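Local coordinates for 11S globulin subunit beta (Cucurbita maxima, PDB 2E9Q), which serves as a seed storage protein of the 11S globulin family, laid down as a nutrient reservoir and assembled into oligomers of cupin-fold subunits, at residues A104-T109 / K122-K127; G94-A99 / D135-P140; R33-V38 / Q53-F58; V63-H68 / I158-T163; T340-S345 / N404-L409. One frame throughout, in Å; residues are numbered along the deposited sequence. Where two conformers were deposited one is given.

From the N terminus, contact 3 (33-38 with 53-58) is the first to close, folding the lead-in to strand 39-43 against the start of helix 56-61. Contact 4 follows at once: Phe58 O and Val63 N probably share a hydrogen bond, and strand 63-70 pairs with 158-163, 90 residues further on. Within that long loop lies contact 2 (94-99 with 135-140), which joins the two facing sheets of the N-terminal cupin, and within contact 2 lies contact 1, a peripheral ribbon about 17 Å away between centres. None of the loops cross. Contact 5 (340-345 with 404-409) closes separately, in the C-terminal cupin.

Contact 1: residues A104-T109 / K122-K127; sequences AETYQT and KDQHQK
Thr109 and Asp123 are held by two hydrogen bonds to one oxygen, Asp123 O. Thr109 N approaches it in the carbonyl plane at 2.8 Å, while Thr109 OG1, 3.1 Å from the same Asp123 O, stands 38° above that plane. The hydroxyl gets there because chi1 of 36° swings OG1 between the backbone N and the carbonyl carbon. Two residues along, His125 N donates to Tyr107 O at 2.7 Å, and Gln124 CA adds a CA-H...O contact, 3.0 Å from the same Tyr107 O. On the face with Thr109 and His125, Tyr107 runs alongside Lys127: the lysine CB sits 4.1 Å from the ring centroid and 25° off its normal, a CH-pi contact over one face. A further bond from Lys127 N to Glu105 OE1 is less certain, since that oxygen is modelled too close to a neighbouring carbon. The other face is looser. Gln108 and Gln124 form a non-hydrogen-bonded pair with CA atoms 4.4 Å apart, and their side chains run in the same direction, yet Gln108 OE1 comes no closer than 3.9 Å to Gln124 NE2; Gln108 itself is exposed. Around the ribbon, Glu105 makes a salt bridge to Arg129 on strand 129-132, Gln126 bonds to Trp146 on strand 145-149, and Asp123 reaches Lys440 and Tyr441 of the second subunit, at the end of its helix 433-441, so these two short strands project from the N-terminal cupin onto a neighbouring subunit.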
# COMPACT_ATOMS: atom_id res chain seq x y z
N ALA A 104 -12.17 -5.81 25.25
CA ALA A 104 -13.38 -5.74 26.05
C ALA A 104 -12.96 -5.21 27.42
O ALA A 104 -12.59 -5.98 28.31
CB ALA A 104 -14.02 -7.13 26.17
N GLU A 105 -13.00 -3.89 27.56
CA GLU A 105 -12.64 -3.21 28.80
C GLU A 105 -13.85 -3.09 29.72
O GLU A 105 -14.68 -2.19 29.56
CB GLU A 105 -12.10 -1.81 28.47
CG GLU A 105 -12.98 -1.05 27.48
CD GLU A 105 -12.52 0.38 27.23
OE1 GLU A 105 -12.49 1.16 28.20
OE2 GLU A 105 -12.19 0.71 26.08
N THR A 106 -13.95 -3.99 30.69
CA THR A 106 -15.07 -3.99 31.62
C THR A 106 -14.85 -3.08 32.83
O THR A 106 -13.78 -3.11 33.46
CB THR A 106 -15.35 -5.42 32.12
OG1 THR A 106 -16.03 -6.16 31.09
CG2 THR A 106 -16.21 -5.39 33.38
N TYR A 107 -15.86 -2.28 33.13
CA TYR A 107 -15.83 -1.36 34.26
C TYR A 107 -17.21 -1.40 34.92
O TYR A 107 -18.23 -1.53 34.24
CB TYR A 107 -15.52 0.07 33.81
CG TYR A 107 -14.06 0.34 33.54
CD1 TYR A 107 -13.42 -0.23 32.44
CD2 TYR A 107 -13.32 1.17 34.38
CE1 TYR A 107 -12.06 0.01 32.19
CE2 TYR A 107 -11.97 1.42 34.14
CZ TYR A 107 -11.35 0.84 33.04
OH TYR A 107 -10.01 1.09 32.81
N GLN A 108 -17.24 -1.28 36.25
CA GLN A 108 -18.50 -1.34 36.99
C GLN A 108 -18.80 -0.01 37.70
O GLN A 108 -18.09 0.37 38.63
CB GLN A 108 -18.43 -2.50 38.01
CG GLN A 108 -18.09 -3.86 37.38
CD GLN A 108 -17.69 -4.92 38.41
OE1 GLN A 108 -17.43 -6.08 38.05
NE2 GLN A 108 -17.63 -4.54 39.68
N THR A 109 -19.84 0.68 37.25
CA THR A 109 -20.22 1.96 37.87
C THR A 109 -20.88 1.72 39.21
O THR A 109 -22.04 1.28 39.27
CB THR A 109 -21.19 2.78 36.99
OG1 THR A 109 -22.10 1.90 36.32
CG2 THR A 109 -20.43 3.62 35.97
N LYS A 122 -25.24 -1.98 39.79
CA LYS A 122 -23.95 -1.58 39.26
C LYS A 122 -23.94 -1.93 37.77
O LYS A 122 -24.14 -3.08 37.40
CB LYS A 122 -22.82 -2.31 39.97
CG LYS A 122 -21.95 -1.45 40.88
CD LYS A 122 -20.65 -2.16 41.19
CE LYS A 122 -19.63 -1.23 41.83
NZ LYS A 122 -18.29 -1.87 41.91
N ASP A 123 -23.71 -0.92 36.93
CA ASP A 123 -23.67 -1.10 35.48
C ASP A 123 -22.26 -1.48 35.05
O ASP A 123 -21.27 -1.06 35.65
CB ASP A 123 -24.10 0.20 34.80
CG ASP A 123 -24.06 0.12 33.27
OD1 ASP A 123 -23.75 1.15 32.64
OD2 ASP A 123 -24.36 -0.96 32.72
N GLN A 124 -22.15 -2.28 34.00
CA GLN A 124 -20.85 -2.68 33.48
C GLN A 124 -20.67 -2.00 32.12
O GLN A 124 -21.54 -2.12 31.26
CB GLN A 124 -20.79 -4.20 33.33
CG GLN A 124 -19.40 -4.73 33.05
CD GLN A 124 -19.30 -6.23 33.35
OE1 GLN A 124 -19.90 -7.05 32.66
NE2 GLN A 124 -18.53 -6.57 34.39
N HIS A 125 -19.56 -1.30 31.92
CA HIS A 125 -19.32 -0.59 30.66
C HIS A 125 -17.86 -0.20 30.42
O HIS A 125 -16.99 -0.37 31.28
CB HIS A 125 -20.14 0.69 30.64
CG HIS A 125 -19.73 1.65 31.71
ND1 HIS A 125 -18.48 2.23 31.74
CD2 HIS A 125 -20.37 2.07 32.83
CE1 HIS A 125 -18.36 2.96 32.83
NE2 HIS A 125 -19.49 2.88 33.51
N GLN A 126 -17.63 0.37 29.24
CA GLN A 126 -16.32 0.84 28.77
C GLN A 126 -15.77 1.94 29.65
O GLN A 126 -16.51 2.60 30.36
CB GLN A 126 -16.47 1.40 27.34
CG GLN A 126 -17.47 2.56 27.29
CD GLN A 126 -17.89 2.97 25.88
OE1 GLN A 126 -18.93 3.59 25.69
NE2 GLN A 126 -17.07 2.63 24.89
N LYS A 127 -14.46 2.15 29.58
CA LYS A 127 -13.82 3.21 30.34
C LYS A 127 -14.39 4.54 29.87
O LYS A 127 -14.68 4.71 28.69
CB LYS A 127 -12.31 3.19 30.09
CG LYS A 127 -11.56 4.40 30.63
CD LYS A 127 -10.12 4.44 30.13
CE LYS A 127 -9.28 3.31 30.70
NZ LYS A 127 -7.89 3.30 30.15

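Contact 2: residues G94-A99 / D135-P140; sequences GIRGIA and DLLVVP
Between the two facing sheets of the N-terminal cupin barrel, Arg96 and Ile98 of strand 93-98 meet Leu137 to Pro140 at the end of strand 135-139. The strand axes run 9.6 Å apart, too far for backbone pairing, and differ in direction by only 23°; the contact is therefore made by side chains of 94-99 reaching the side chains and one backbone carbonyl of 135-140. Arg96 spans the gap. Its CG lies between the backbone N and the carbonyl carbon (chi1 65°), and a bend at chi3 brings the guanidinium to Val138 O; the side chain slides past Leu137 in the reverse direction. NH2 of Arg96 donates to Val138 O at 2.8 Å in a nearly straight bond, 170° at the hydrogen. The oxygen lies in the guanidinium plane, although the nitrogen stands well above the plane of the carbonyl. The flat group is sandwiched: Leu137 CB is 3.7 Å above one face, offset toward the rim, and Ile98 CG2 is 4.2 Å above the opposite face, over its centre. Ile98 also extends its other branch across to the second strand. CD1 meets Pro140 CD at 3.9 Å, the two side chains crossing at about a right angle, and touches Val139 CG1 at 4.2 Å. Outside the two segments, NH1 of Arg96 bonds to Leu286 O. Two backbone carbonyls thus accept from a buried arginine and probably offset its positive charge, while Leu137 and Ile98 hold the guanidinium flat between them.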
# COMPACT_ATOMS: atom_id res chain seq x y z
N GLY A 94 -15.07 17.35 27.56
CA GLY A 94 -16.09 16.37 27.81
C GLY A 94 -15.54 14.97 27.98
O GLY A 94 -14.36 14.79 28.29
N ILE A 95 -16.40 13.98 27.77
CA ILE A 95 -16.01 12.59 27.91
C ILE A 95 -16.35 11.82 26.65
O ILE A 95 -17.30 12.16 25.93
CB ILE A 95 -16.72 11.96 29.13
CG1 ILE A 95 -18.23 12.02 28.97
CG2 ILE A 95 -16.33 12.73 30.40
CD1 ILE A 95 -19.01 11.49 30.17
N ARG A 96 -15.55 10.79 26.38
CA ARG A 96 -15.72 9.96 25.20
C ARG A 96 -15.70 8.49 25.59
O ARG A 96 -15.19 8.11 26.65
CB ARG A 96 -14.59 10.23 24.21
CG ARG A 96 -13.22 9.82 24.75
CD ARG A 96 -12.03 10.29 23.89
NE ARG A 96 -12.10 9.81 22.52
CZ ARG A 96 -11.07 9.33 21.83
NH1 ARG A 96 -9.87 9.24 22.38
NH2 ARG A 96 -11.23 8.97 20.57
N GLY A 97 -16.25 7.66 24.72
CA GLY A 97 -16.26 6.24 24.93
C GLY A 97 -15.82 5.61 23.63
O GLY A 97 -16.46 5.79 22.59
N ILE A 98 -14.70 4.88 23.65
CA ILE A 98 -14.21 4.25 22.44
C ILE A 98 -13.78 2.82 22.71
O ILE A 98 -12.70 2.56 23.25
CB ILE A 98 -13.05 5.07 21.82
CG1 ILE A 98 -12.51 4.33 20.60
CG2 ILE A 98 -11.97 5.33 22.85
CD1 ILE A 98 -11.51 5.15 19.78
N ALA A 99 -14.63 1.89 22.29
CA ALA A 99 -14.45 0.46 22.47
C ALA A 99 -13.12 -0.20 22.08
O ALA A 99 -12.44 -0.78 22.93
CB ALA A 99 -15.59 -0.29 21.78
N ASP A 135 -6.62 18.73 23.22
CA ASP A 135 -6.45 17.30 23.05
C ASP A 135 -6.60 16.91 21.58
O ASP A 135 -7.44 17.44 20.85
CB ASP A 135 -7.47 16.50 23.87
CG ASP A 135 -7.12 16.46 25.36
OD1 ASP A 135 -5.95 16.70 25.71
OD2 ASP A 135 -8.03 16.18 26.17
N LEU A 136 -5.75 15.98 21.17
CA LEU A 136 -5.75 15.42 19.84
C LEU A 136 -6.19 13.99 20.13
O LEU A 136 -5.40 13.19 20.66
CB LEU A 136 -4.34 15.45 19.25
CG LEU A 136 -4.09 14.98 17.81
CD1 LEU A 136 -4.47 13.52 17.67
CD2 LEU A 136 -4.91 15.85 16.84
N LEU A 137 -7.44 13.68 19.81
CA LEU A 137 -7.99 12.36 20.05
C LEU A 137 -7.79 11.49 18.82
O LEU A 137 -7.78 11.98 17.69
CB LEU A 137 -9.48 12.45 20.38
CG LEU A 137 -9.82 13.53 21.42
CD1 LEU A 137 -11.33 13.58 21.69
CD2 LEU A 137 -9.06 13.21 22.70
N VAL A 138 -7.67 10.19 19.03
CA VAL A 138 -7.49 9.25 17.94
C VAL A 138 -8.69 8.32 17.86
O VAL A 138 -9.24 7.92 18.89
CB VAL A 138 -6.20 8.41 18.14
CG1 VAL A 138 -6.09 7.32 17.07
CG2 VAL A 138 -4.98 9.33 18.11
N VAL A 139 -9.10 7.98 16.65
CA VAL A 139 -10.20 7.05 16.45
C VAL A 139 -9.83 6.15 15.28
O VAL A 139 -9.96 6.55 14.12
CB VAL A 139 -11.52 7.78 16.13
CG1 VAL A 139 -12.65 6.76 16.03
CG2 VAL A 139 -11.84 8.79 17.21
N PRO A 140 -9.35 4.92 15.56
CA PRO A 140 -8.99 4.01 14.47
C PRO A 140 -10.20 3.67 13.63
O PRO A 140 -11.34 3.80 14.09
CB PRO A 140 -8.45 2.78 15.21
CG PRO A 140 -7.93 3.34 16.50
CD PRO A 140 -9.01 4.35 16.87

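Contact 3: residues R33-V38 / Q53-F58; sequences RAQDPV and QDNDEF
Glu57 OE2 is gripped from the facing loop by Arg33 N, which donates at 3.0 Å with an angle of 162° at the hydrogen, and by a bridging water 2.7 Å away. The carboxylate belongs to the first turn of helix 56-61, with Asn55 at its N-cap position, and the loop 33-38 leads into strand 39-43 of the N-terminal cupin. That water donates to Glu57 OE2 and also to Arg33 O, 2.5 Å off, and it accepts from Gln35 NE2 at 3.0 Å, so a single molecule links both segments. The glutamate is bent at chi2, which folds it back to bring its carboxylate to this spot; the donor Arg33 N meets OE2 from 51° above the carboxylate plane. Gln35 reaches in extended beyond CG, and its amide lies almost parallel to that of Asn55, the planes 13° apart. Trp51 bonds to the backbone O of Gln35, while Phe58 also packs on Val376 and Met378 of the C-terminal cupin. The amide end of Gln35 comes over one face of the Phe58 ring: NE2 is 3.1 Å above the plane, displaced toward the rim near CE2.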
# COMPACT_ATOMS: atom_id res chain seq x y z
N ARG A 33 -6.89 26.17 -2.59
CA ARG A 33 -7.81 27.16 -2.06
C ARG A 33 -7.95 27.08 -0.54
O ARG A 33 -7.87 25.99 0.04
CB ARG A 33 -9.18 27.00 -2.72
CG ARG A 33 -9.11 27.03 -4.25
CD ARG A 33 -10.47 26.82 -4.91
NE ARG A 33 -11.10 25.55 -4.54
CZ ARG A 33 -12.26 25.12 -5.03
NH1 ARG A 33 -12.77 23.95 -4.64
NH2 ARG A 33 -12.92 25.86 -5.92
N ALA A 34 -8.13 28.24 0.09
CA ALA A 34 -8.36 28.28 1.53
C ALA A 34 -9.85 27.92 1.57
O ALA A 34 -10.68 28.74 1.20
CB ALA A 34 -8.13 29.67 2.06
N GLN A 35 -10.17 26.71 2.00
CA GLN A 35 -11.55 26.23 2.02
C GLN A 35 -12.37 26.38 3.30
O GLN A 35 -11.86 26.21 4.41
CB GLN A 35 -11.59 24.75 1.66
CG GLN A 35 -10.79 24.34 0.46
CD GLN A 35 -10.66 22.82 0.37
OE1 GLN A 35 -11.67 22.11 0.33
NE2 GLN A 35 -9.42 22.32 0.36
N ASP A 36 -13.65 26.66 3.12
CA ASP A 36 -14.59 26.78 4.21
C ASP A 36 -15.52 25.58 4.07
O ASP A 36 -15.58 24.97 3.00
CB ASP A 36 -15.40 28.07 4.12
CG ASP A 36 -14.71 29.24 4.79
OD1 ASP A 36 -14.18 30.12 4.09
OD2 ASP A 36 -14.70 29.28 6.04
N PRO A 37 -16.24 25.21 5.14
CA PRO A 37 -17.14 24.07 5.02
C PRO A 37 -18.12 24.38 3.90
O PRO A 37 -18.37 25.55 3.62
CB PRO A 37 -17.84 24.02 6.38
CG PRO A 37 -16.85 24.63 7.30
CD PRO A 37 -16.32 25.80 6.49
N VAL A 38 -18.66 23.36 3.25
CA VAL A 38 -19.59 23.60 2.16
C VAL A 38 -20.97 23.01 2.46
O VAL A 38 -21.93 23.30 1.77
CB VAL A 38 -19.09 22.98 0.83
CG1 VAL A 38 -17.76 23.60 0.44
CG2 VAL A 38 -18.95 21.47 0.97
N GLN A 53 -15.26 17.20 -0.03
CA GLN A 53 -14.43 16.04 -0.29
C GLN A 53 -13.91 16.04 -1.73
O GLN A 53 -12.77 15.62 -1.98
CB GLN A 53 -15.23 14.75 -0.04
CG GLN A 53 -16.70 14.88 -0.40
CD GLN A 53 -17.50 15.61 0.67
OE1 GLN A 53 -17.90 15.01 1.68
NE2 GLN A 53 -17.72 16.91 0.48
N ASP A 54 -14.72 16.52 -2.67
CA ASP A 54 -14.29 16.57 -4.07
C ASP A 54 -13.38 17.75 -4.41
O ASP A 54 -13.03 17.96 -5.57
CB ASP A 54 -15.51 16.54 -5.00
CG ASP A 54 -16.38 15.32 -4.77
OD1 ASP A 54 -15.86 14.18 -4.75
OD2 ASP A 54 -17.61 15.50 -4.60
N ASN A 55 -13.02 18.56 -3.42
CA ASN A 55 -12.08 19.65 -3.68
C ASN A 55 -10.85 18.95 -4.31
O ASN A 55 -10.50 17.84 -3.90
CB ASN A 55 -11.68 20.32 -2.36
CG ASN A 55 -10.32 21.01 -2.43
OD1 ASN A 55 -10.23 22.22 -2.65
ND2 ASN A 55 -9.26 20.23 -2.26
N ASP A 56 -10.22 19.57 -5.31
CA ASP A 56 -9.04 18.97 -5.97
C ASP A 56 -7.90 18.52 -5.03
O ASP A 56 -7.45 17.37 -5.12
CB ASP A 56 -8.47 19.93 -7.02
CG ASP A 56 -9.40 20.09 -8.23
OD1 ASP A 56 -9.25 21.09 -8.96
OD2 ASP A 56 -10.26 19.21 -8.47
N GLU A 57 -7.43 19.40 -4.14
CA GLU A 57 -6.35 19.03 -3.22
C GLU A 57 -6.77 17.85 -2.35
O GLU A 57 -6.03 16.88 -2.20
CB GLU A 57 -6.00 20.16 -2.24
CG GLU A 57 -5.66 21.50 -2.82
CD GLU A 57 -6.88 22.33 -3.12
OE1 GLU A 57 -7.50 22.10 -4.18
OE2 GLU A 57 -7.22 23.20 -2.28
N PHE A 58 -7.96 17.97 -1.74
CA PHE A 58 -8.48 16.92 -0.87
C PHE A 58 -8.56 15.58 -1.55
O PHE A 58 -8.14 14.56 -1.00
CB PHE A 58 -9.86 17.30 -0.34
CG PHE A 58 -9.84 18.25 0.82
CD1 PHE A 58 -10.96 18.41 1.63
CD2 PHE A 58 -8.70 19.00 1.11
CE1 PHE A 58 -10.95 19.29 2.71
CE2 PHE A 58 -8.69 19.88 2.19
CZ PHE A 58 -9.81 20.02 2.99
O HOH W 1 -6.82 23.72 0.33

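Contact 4: residues V63-H68 / I158-T163; sequences VNMIRH and IVFADT
Phe160 and Met65 form one non-hydrogen-bonded pair of the antiparallel ladder between strands 63-70 and 155-162, in the middle of the large sheet of the N-terminal cupin. Hydrogen-bonded pairs flank it: Ala161 N donates to Asn64 O at 3.1 Å in an almost perfectly straight bond, and Val159 N to Ile66 O at 2.7 Å. With CG anti to the backbone N (chi1 172°), CB of Phe160 carries the ring diagonally toward Val63. Beyond CG, CD2 comes 4.0 Å from Asn64 O and also nears Met65 CE, though the methionine has a second conformer and this touch is less certain. Next, CE2 packs on Val63 CB at 3.8 Å, and at the tip CZ reaches Val63 CG1 at 4.1 Å. Beyond the two strands the ring meets that of Phe399, nearly parallel, and touches Val346, joining this sheet to the C-terminal cupin. Replacing the phenylalanine with alanine is likely to open a gap beside Val63 and deprive Phe399 of its ring partner. On the opposite face of the sheet, Ile66 CB and Val159 CB touch at 3.9 Å. On the Phe160 side, Arg67 lies alongside Ile158 and sends its guanidinium to Glu49 and Tyr348, while nearer the backbone Arg67 CD rests 3.8 Å from Ile158 CD1.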
# COMPACT_ATOMS: atom_id res chain seq x y z
N VAL A 63 -8.51 13.25 1.69
CA VAL A 63 -8.79 13.71 3.04
C VAL A 63 -10.20 14.26 3.11
O VAL A 63 -10.79 14.65 2.09
CB VAL A 63 -7.78 14.82 3.48
CG1 VAL A 63 -6.36 14.41 3.14
CG2 VAL A 63 -8.12 16.13 2.80
N ASN A 64 -10.74 14.27 4.32
CA ASN A 64 -12.06 14.81 4.59
C ASN A 64 -11.90 15.62 5.86
O ASN A 64 -11.05 15.30 6.71
CB ASN A 64 -13.08 13.70 4.85
CG ASN A 64 -13.20 12.72 3.71
OD1 ASN A 64 -12.28 11.93 3.45
ND2 ASN A 64 -14.33 12.77 3.02
N MET A 65 -12.69 16.68 6.00
CA MET A 65 -12.65 17.53 7.18
C MET A 65 -14.08 17.76 7.65
O MET A 65 -14.96 18.12 6.86
CB MET A 65 -11.99 18.88 6.85
CG MET A 65 -11.64 19.73 8.07
SD MET A 65 -10.22 19.10 8.99
CE MET A 65 -8.93 19.36 7.80
N ILE A 66 -14.31 17.56 8.94
CA ILE A 66 -15.62 17.73 9.54
C ILE A 66 -15.45 18.52 10.83
O ILE A 66 -14.47 18.34 11.55
CB ILE A 66 -16.23 16.36 9.86
CG1 ILE A 66 -16.37 15.56 8.58
CG2 ILE A 66 -17.57 16.52 10.56
CD1 ILE A 66 -16.85 14.15 8.80
N ARG A 67 -16.40 19.41 11.11
CA ARG A 67 -16.35 20.20 12.33
C ARG A 67 -17.67 20.01 13.06
O ARG A 67 -18.75 20.25 12.51
CB ARG A 67 -16.10 21.68 12.05
CG ARG A 67 -16.13 22.57 13.31
CD ARG A 67 -15.59 23.97 13.03
NE ARG A 67 -16.32 24.61 11.94
CZ ARG A 67 -15.89 25.68 11.27
NH1 ARG A 67 -16.64 26.18 10.29
NH2 ARG A 67 -14.72 26.24 11.55
N HIS A 68 -17.58 19.55 14.30
CA HIS A 68 -18.75 19.32 15.11
C HIS A 68 -18.84 20.38 16.19
O HIS A 68 -17.86 20.72 16.84
CB HIS A 68 -18.69 17.95 15.77
CG HIS A 68 -19.01 16.82 14.85
ND1 HIS A 68 -18.25 15.67 14.78
CD2 HIS A 68 -20.06 16.62 14.01
CE1 HIS A 68 -18.82 14.82 13.94
NE2 HIS A 68 -19.92 15.37 13.47
N ILE A 158 -12.54 19.39 15.58
CA ILE A 158 -12.03 19.37 14.22
C ILE A 158 -11.66 17.93 13.86
O ILE A 158 -10.64 17.41 14.31
CB ILE A 158 -10.80 20.28 14.09
CG1 ILE A 158 -11.10 21.66 14.68
CG2 ILE A 158 -10.40 20.38 12.62
CD1 ILE A 158 -12.31 22.36 14.06
N VAL A 159 -12.50 17.29 13.06
CA VAL A 159 -12.31 15.91 12.64
C VAL A 159 -11.63 15.71 11.29
O VAL A 159 -12.19 16.06 10.25
CB VAL A 159 -13.66 15.19 12.58
CG1 VAL A 159 -13.45 13.71 12.23
CG2 VAL A 159 -14.41 15.37 13.90
N PHE A 160 -10.44 15.13 11.32
CA PHE A 160 -9.67 14.84 10.12
C PHE A 160 -9.75 13.35 9.83
O PHE A 160 -9.42 12.51 10.68
CB PHE A 160 -8.23 15.28 10.31
CG PHE A 160 -7.32 14.86 9.20
CD1 PHE A 160 -6.50 13.75 9.34
CD2 PHE A 160 -7.25 15.60 8.02
CE1 PHE A 160 -5.61 13.37 8.32
CE2 PHE A 160 -6.37 15.24 6.99
CZ PHE A 160 -5.55 14.13 7.14
N ALA A 161 -10.21 13.02 8.63
CA ALA A 161 -10.35 11.63 8.20
C ALA A 161 -9.57 11.44 6.92
O ALA A 161 -9.61 12.28 6.02
CB ALA A 161 -11.82 11.30 7.98
N ASP A 162 -8.86 10.32 6.85
CA ASP A 162 -8.05 10.01 5.68
C ASP A 162 -8.53 8.72 5.04
O ASP A 162 -8.35 7.63 5.60
CB ASP A 162 -6.58 9.90 6.10
CG ASP A 162 -5.70 9.34 5.01
OD1 ASP A 162 -5.92 9.64 3.82
OD2 ASP A 162 -4.76 8.60 5.38
N THR A 163 -9.14 8.86 3.87
CA THR A 163 -9.69 7.73 3.11
C THR A 163 -8.65 6.96 2.33
O THR A 163 -8.88 5.82 1.95
CB THR A 163 -10.77 8.21 2.14
OG1 THR A 163 -10.20 9.12 1.19
CG2 THR A 163 -11.89 8.92 2.89

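Contact 5: residues T340-S345 / N404-L409; sequences TVNSHS and NAITNL
Asn342 clasps the backbone of 404-406 with both ends of its amide. OD1 accepts from Ile406 N at 2.7 Å (164° at the hydrogen), and ND2 donates to Asn404 O, also at 2.7 Å and almost straight at 176°. That oxygen lies in the asparagine's amide plane, though ND2 stands well above the plane of the Asn404 carbonyl. With chi1 at 64°, CG sits between the backbone N and the carbonyl carbon, which turns the amide toward the loop 404-406. A serine here would probably leave Ile406 N and Asn404 O without these partners and let the 404-406 loop shift. One residue back, Val341 N donates to Ile406 O at 2.9 Å, close to the carbonyl axis, and Val341 CG1 packs on Ile406 CG2 at 4.0 Å. Further back still, Thr340 and Thr407 form an antiparallel non-hydrogen-bonded pair with CA atoms 4.3 Å apart, and this pairing of strands 334-340 and 407-409 is consistent with the register of the bonds beyond it. Ser343 adds its OG against Ala405 CB at 3.6 Å. In the next shell Thr407 packs on Arg447, a magnesium-site residue, and Ile406 and Asn408 pack on Pro101 of the third subunit. Because the amide supplies both a donor and an acceptor, it can stand in for a peptide group, and probably helps hold the loop of this C-terminal cupin to its partner.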
# COMPACT_ATOMS: atom_id res chain seq x y z
N THR A 340 7.27 19.27 3.46
CA THR A 340 7.24 18.01 4.16
C THR A 340 7.62 16.96 3.15
O THR A 340 6.99 16.82 2.10
CB THR A 340 5.86 17.71 4.71
OG1 THR A 340 5.49 18.74 5.63
CG2 THR A 340 5.87 16.36 5.45
N VAL A 341 8.66 16.21 3.47
CA VAL A 341 9.14 15.21 2.56
C VAL A 341 8.31 13.95 2.46
O VAL A 341 8.32 13.29 1.42
CB VAL A 341 10.61 14.83 2.89
CG1 VAL A 341 11.15 15.70 4.03
CG2 VAL A 341 10.72 13.35 3.23
N ASN A 342 7.57 13.62 3.51
CA ASN A 342 6.83 12.37 3.48
C ASN A 342 5.33 12.40 3.71
O ASN A 342 4.74 11.35 3.95
CB ASN A 342 7.47 11.40 4.47
CG ASN A 342 7.36 11.89 5.89
OD1 ASN A 342 7.27 13.10 6.14
ND2 ASN A 342 7.38 10.97 6.84
N SER A 343 4.70 13.57 3.66
CA SER A 343 3.25 13.59 3.82
C SER A 343 2.58 14.88 3.40
O SER A 343 3.24 15.89 3.14
CB SER A 343 2.85 13.27 5.26
OG SER A 343 3.04 14.39 6.10
N HIS A 344 1.26 14.83 3.32
CA HIS A 344 0.47 16.00 2.98
C HIS A 344 0.26 16.67 4.31
O HIS A 344 0.37 16.03 5.37
CB HIS A 344 -0.87 15.59 2.38
CG HIS A 344 -0.75 14.78 1.13
ND1 HIS A 344 -0.24 15.30 -0.04
CD2 HIS A 344 -1.06 13.49 0.87
CE1 HIS A 344 -0.24 14.36 -0.97
NE2 HIS A 344 -0.73 13.25 -0.44
N SER A 345 -0.05 17.96 4.29
CA SER A 345 -0.26 18.68 5.52
C SER A 345 -1.57 19.44 5.39
O SER A 345 -1.67 20.40 4.63
CB SER A 345 0.92 19.61 5.77
OG SER A 345 0.79 20.31 7.00
N ASN A 404 4.65 10.00 10.94
CA ASN A 404 5.82 10.80 11.28
C ASN A 404 6.24 11.80 10.20
O ASN A 404 7.21 11.57 9.46
CB ASN A 404 6.99 9.86 11.60
CG ASN A 404 8.27 10.61 11.89
OD1 ASN A 404 8.30 11.51 12.74
ND2 ASN A 404 9.34 10.26 11.19
N ALA A 405 5.53 12.92 10.13
CA ALA A 405 5.81 13.96 9.14
C ALA A 405 7.17 14.62 9.35
O ALA A 405 7.49 15.11 10.42
CB ALA A 405 4.72 15.02 9.18
N ILE A 406 7.98 14.64 8.30
CA ILE A 406 9.30 15.25 8.38
C ILE A 406 9.35 16.52 7.55
O ILE A 406 9.07 16.50 6.34
CB ILE A 406 10.38 14.31 7.85
CG1 ILE A 406 10.35 12.98 8.60
CG2 ILE A 406 11.74 15.00 7.95
CD1 ILE A 406 11.14 11.87 7.92
N THR A 407 9.72 17.63 8.18
CA THR A 407 9.82 18.89 7.47
C THR A 407 11.27 19.33 7.28
O THR A 407 12.07 19.33 8.22
CB THR A 407 9.05 20.02 8.18
OG1 THR A 407 9.93 21.13 8.42
CG2 THR A 407 8.48 19.54 9.49
N ASN A 408 11.61 19.67 6.03
CA ASN A 408 12.94 20.15 5.70
C ASN A 408 12.87 21.66 5.57
O ASN A 408 12.01 22.19 4.86
CB ASN A 408 13.43 19.55 4.38
CG ASN A 408 14.12 18.23 4.55
OD1 ASN A 408 14.71 17.70 3.61
ND2 ASN A 408 14.05 17.68 5.76
N LEU A 409 13.76 22.36 6.26
CA LEU A 409 13.78 23.81 6.19
C LEU A 409 14.71 24.26 5.07
O LEU A 409 15.71 23.61 4.79
CB LEU A 409 14.26 24.40 7.52
CG LEU A 409 13.28 24.33 8.69
CD1 LEU A 409 12.99 22.88 9.03
CD2 LEU A 409 13.88 25.05 9.89